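Local coordinates for thioredoxin domain-containing protein (Aeropyrum pernix, PDB 3HA9) that is of uncharacterised function but adopts a thioredoxin-like fold with a disulfide-bonded CxxC pair, and probably acts as a thiol-disulfide oxidoreductase or antioxidant protein, at residues S70-L82 against S112-E124. Sequence-based numbering, arbitrary orientation.
Sequences SVIAIDFWTAEAL and SWIMVMDDGSLVE
The hydroxyl of Thr-78 is held by two bonds: OG1 donates to Asp-118 O at 2.7 Å and accepts from Ala-81 N, so that Thr-78 serves as the N-cap of helix 79-85. With chi1 at 60°, OG1 sits between the backbone N and the carbonyl carbon, where it can reach both partners, while CG2 rests against Asp-118 O and Met-117 CB. A valine here would probably leave Asp-118 O without its hydroxyl donor and the first turn of the helix without its side-chain cap. Asp-118 in turn receives Leu-122 N on OD1 and Val-123 N on OD2, so its carboxylate holds the start of helix 121-125. That helix puts Val-123 CG2 over one face of the Phe-76 ring, off-centre and 3.4 Å from CG. Leading into these turns, strands 70-75 and 114-117 run parallel at 21° in the mixed central sheet of the thioredoxin-like fold, with 114-117 as one of its two edge strands within the chain. Their ladder includes Val-116 N to Ala-73 O and Asp-75 N to Val-116 O, both 2.8 Å, and ends with Asp-118 N above the carbonyl plane of Asp-75. On one face, Ile-72 CG2 meets Val-116 CG2 at 3.7 Å, and Ile-74 CG2 presses on Asp-118 CB. On the other, Met-117, bent at chi3, brings CE alongside the Asp-75 carboxylate, and Phe-101 of helix 98-108 packs on both residues. At the far end, Val-71 makes a CH-pi contact with the face of the Trp-113 indole, its CB 3.6 Å from the five-membered ring centroid, while NE1 hydrogen-bonds to Thr-63 OG1 of helix 52-65.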
# COMPACT_ATOMS: atom_id res chain seq x y z
N SER A 70 -5.69 -8.76 -3.14
CA SER A 70 -6.40 -7.57 -2.65
C SER A 70 -5.48 -6.38 -2.76
O SER A 70 -4.42 -6.38 -2.15
CB SER A 70 -6.85 -7.75 -1.20
OG SER A 70 -7.88 -8.73 -1.10
N VAL A 71 -5.88 -5.39 -3.55
CA VAL A 71 -5.12 -4.13 -3.66
C VAL A 71 -5.61 -3.12 -2.63
O VAL A 71 -6.83 -2.87 -2.48
CB VAL A 71 -5.23 -3.52 -5.10
CG1 VAL A 71 -4.63 -2.09 -5.14
CG2 VAL A 71 -4.58 -4.45 -6.13
N ILE A 72 -4.66 -2.54 -1.90
CA ILE A 72 -4.96 -1.43 -1.00
C ILE A 72 -4.27 -0.18 -1.58
O ILE A 72 -3.04 -0.13 -1.61
CB ILE A 72 -4.51 -1.71 0.44
CG1 ILE A 72 -5.11 -3.06 0.92
CG2 ILE A 72 -4.89 -0.53 1.34
CD1 ILE A 72 -4.78 -3.46 2.36
N ALA A 73 -5.07 0.78 -2.07
CA ALA A 73 -4.54 2.03 -2.63
C ALA A 73 -4.31 2.99 -1.49
O ALA A 73 -5.25 3.32 -0.78
CB ALA A 73 -5.49 2.63 -3.66
N ILE A 74 -3.05 3.41 -1.31
CA ILE A 74 -2.68 4.24 -0.16
C ILE A 74 -2.22 5.57 -0.70
O ILE A 74 -1.11 5.66 -1.22
CB ILE A 74 -1.56 3.61 0.71
CG1 ILE A 74 -2.00 2.27 1.27
CG2 ILE A 74 -1.18 4.59 1.86
CD1 ILE A 74 -0.88 1.44 1.97
N ASP A 75 -3.06 6.60 -0.58
CA ASP A 75 -2.67 7.92 -1.06
C ASP A 75 -2.04 8.60 0.13
O ASP A 75 -2.72 8.88 1.13
CB ASP A 75 -3.91 8.70 -1.54
CG ASP A 75 -3.56 10.05 -2.17
OD1 ASP A 75 -2.48 10.61 -1.88
OD2 ASP A 75 -4.38 10.57 -2.97
N PHE A 76 -0.73 8.86 0.04
CA PHE A 76 -0.02 9.47 1.15
C PHE A 76 0.24 10.95 0.91
O PHE A 76 0.97 11.59 1.68
CB PHE A 76 1.28 8.69 1.50
CG PHE A 76 2.38 8.76 0.46
CD1 PHE A 76 3.38 9.74 0.53
CD2 PHE A 76 2.46 7.80 -0.54
CE1 PHE A 76 4.43 9.77 -0.39
CE2 PHE A 76 3.50 7.82 -1.48
CZ PHE A 76 4.49 8.81 -1.39
N TRP A 77 -0.36 11.50 -0.15
CA TRP A 77 -0.11 12.90 -0.48
C TRP A 77 -1.08 13.79 0.32
O TRP A 77 -2.00 14.41 -0.22
CB TRP A 77 -0.19 13.13 -2.00
CG TRP A 77 0.54 14.39 -2.40
CD1 TRP A 77 -0.01 15.60 -2.67
CD2 TRP A 77 1.95 14.55 -2.50
NE1 TRP A 77 0.97 16.51 -2.97
CE2 TRP A 77 2.19 15.89 -2.88
CE3 TRP A 77 3.05 13.69 -2.33
CZ2 TRP A 77 3.47 16.40 -3.06
CZ3 TRP A 77 4.34 14.20 -2.53
CH2 TRP A 77 4.53 15.55 -2.89
N THR A 78 -0.87 13.80 1.63
CA THR A 78 -1.75 14.47 2.58
C THR A 78 -1.00 15.57 3.32
O THR A 78 0.23 15.55 3.39
CB THR A 78 -2.24 13.48 3.66
OG1 THR A 78 -1.12 12.95 4.39
CG2 THR A 78 -3.04 12.34 3.04
N ALA A 79 -1.75 16.52 3.89
CA ALA A 79 -1.12 17.64 4.60
C ALA A 79 -0.15 17.15 5.68
O ALA A 79 0.94 17.69 5.83
CB ALA A 79 -2.18 18.56 5.19
N GLU A 80 -0.56 16.12 6.41
CA GLU A 80 0.24 15.62 7.53
C GLU A 80 1.55 15.00 7.03
O GLU A 80 2.62 15.23 7.60
CB GLU A 80 -0.56 14.59 8.35
CG GLU A 80 -1.70 15.17 9.17
CD GLU A 80 -2.96 15.53 8.35
OE1 GLU A 80 -3.13 15.07 7.18
OE2 GLU A 80 -3.79 16.29 8.88
N ALA A 81 1.45 14.18 5.98
CA ALA A 81 2.63 13.53 5.43
C ALA A 81 3.59 14.56 4.82
O ALA A 81 4.80 14.46 5.02
CB ALA A 81 2.21 12.49 4.37
N LEU A 82 3.04 15.54 4.10
CA LEU A 82 3.86 16.54 3.41
C LEU A 82 4.62 17.39 4.41
O LEU A 82 5.79 17.71 4.21
CB LEU A 82 2.99 17.44 2.50
CG LEU A 82 2.26 16.70 1.37
CD1 LEU A 82 1.62 17.69 0.33
CD2 LEU A 82 3.12 15.66 0.68
N SER A 112 -13.43 -2.57 -6.39
CA SER A 112 -13.24 -3.50 -5.29
C SER A 112 -12.09 -3.11 -4.33
O SER A 112 -12.01 -3.65 -3.23
CB SER A 112 -13.03 -4.93 -5.81
OG SER A 112 -11.72 -5.11 -6.32
N TRP A 113 -11.22 -2.20 -4.75
CA TRP A 113 -10.03 -1.86 -3.93
C TRP A 113 -10.35 -1.12 -2.66
O TRP A 113 -11.24 -0.29 -2.62
CB TRP A 113 -9.05 -1.01 -4.73
CG TRP A 113 -8.50 -1.66 -5.93
CD1 TRP A 113 -8.61 -2.98 -6.29
CD2 TRP A 113 -7.70 -1.04 -6.93
NE1 TRP A 113 -7.94 -3.21 -7.46
CE2 TRP A 113 -7.37 -2.03 -7.88
CE3 TRP A 113 -7.23 0.28 -7.13
CZ2 TRP A 113 -6.60 -1.77 -9.00
CZ3 TRP A 113 -6.46 0.54 -8.26
CH2 TRP A 113 -6.15 -0.48 -9.18
N ILE A 114 -9.56 -1.37 -1.61
CA ILE A 114 -9.65 -0.59 -0.38
C ILE A 114 -8.88 0.70 -0.62
O ILE A 114 -7.81 0.67 -1.21
CB ILE A 114 -9.04 -1.41 0.79
CG1 ILE A 114 -9.79 -2.75 0.95
CG2 ILE A 114 -9.03 -0.62 2.11
CD1 ILE A 114 -9.13 -3.72 1.94
N MET A 115 -9.42 1.84 -0.19
CA MET A 115 -8.75 3.13 -0.36
C MET A 115 -8.36 3.66 1.03
O MET A 115 -9.16 3.68 1.97
CB MET A 115 -9.63 4.14 -1.12
CG MET A 115 -9.75 3.91 -2.68
SD MET A 115 -10.98 5.03 -3.43
CE MET A 115 -12.50 4.20 -3.08
N VAL A 116 -7.11 4.09 1.16
CA VAL A 116 -6.55 4.52 2.44
C VAL A 116 -5.82 5.82 2.19
O VAL A 116 -5.21 5.97 1.15
CB VAL A 116 -5.54 3.44 2.98
CG1 VAL A 116 -4.68 3.97 4.09
CG2 VAL A 116 -6.30 2.20 3.47
N MET A 117 -5.91 6.77 3.11
CA MET A 117 -5.05 7.95 3.04
C MET A 117 -4.09 7.88 4.22
O MET A 117 -4.51 7.55 5.35
CB MET A 117 -5.87 9.25 2.99
CG MET A 117 -6.82 9.40 1.76
SD MET A 117 -7.40 11.10 1.37
CE MET A 117 -6.08 11.60 0.25
N ASP A 118 -2.80 8.12 3.97
CA ASP A 118 -1.77 7.98 5.00
C ASP A 118 -1.27 9.33 5.44
O ASP A 118 -1.13 10.24 4.63
CB ASP A 118 -0.59 7.17 4.44
CG ASP A 118 0.55 7.00 5.44
OD1 ASP A 118 0.29 6.59 6.58
OD2 ASP A 118 1.72 7.21 5.04
N ASP A 119 -0.97 9.43 6.73
CA ASP A 119 -0.43 10.65 7.31
C ASP A 119 1.10 10.67 7.36
O ASP A 119 1.68 11.52 8.04
CB ASP A 119 -1.03 10.86 8.71
CG ASP A 119 -0.62 9.78 9.71
OD1 ASP A 119 0.10 8.84 9.35
OD2 ASP A 119 -1.03 9.86 10.88
N GLY A 120 1.75 9.75 6.65
CA GLY A 120 3.22 9.61 6.71
C GLY A 120 3.66 8.43 7.56
O GLY A 120 4.79 7.96 7.42
N SER A 121 2.78 7.95 8.45
CA SER A 121 3.06 6.75 9.28
C SER A 121 3.43 5.51 8.48
O SER A 121 4.39 4.79 8.83
CB SER A 121 1.85 6.38 10.17
OG SER A 121 1.58 7.41 11.09
N LEU A 122 2.67 5.24 7.43
CA LEU A 122 2.90 4.02 6.65
C LEU A 122 4.08 4.23 5.71
O LEU A 122 4.82 3.28 5.42
CB LEU A 122 1.65 3.60 5.88
CG LEU A 122 0.50 3.16 6.79
CD1 LEU A 122 -0.81 3.16 5.99
CD2 LEU A 122 0.77 1.78 7.44
N VAL A 123 4.26 5.47 5.26
CA VAL A 123 5.45 5.82 4.48
C VAL A 123 6.71 5.48 5.27
O VAL A 123 7.66 4.86 4.75
CB VAL A 123 5.42 7.30 4.04
CG1 VAL A 123 6.81 7.74 3.54
CG2 VAL A 123 4.38 7.48 2.95
N GLU A 124 6.73 5.86 6.54
CA GLU A 124 7.85 5.55 7.41
C GLU A 124 7.95 4.05 7.68
O GLU A 124 9.04 3.47 7.59
CB GLU A 124 7.69 6.32 8.73
CG GLU A 124 8.80 6.05 9.76
CD GLU A 124 8.56 6.78 11.08
OE1 GLU A 124 7.90 7.83 11.08
OE2 GLU A 124 9.06 6.30 12.13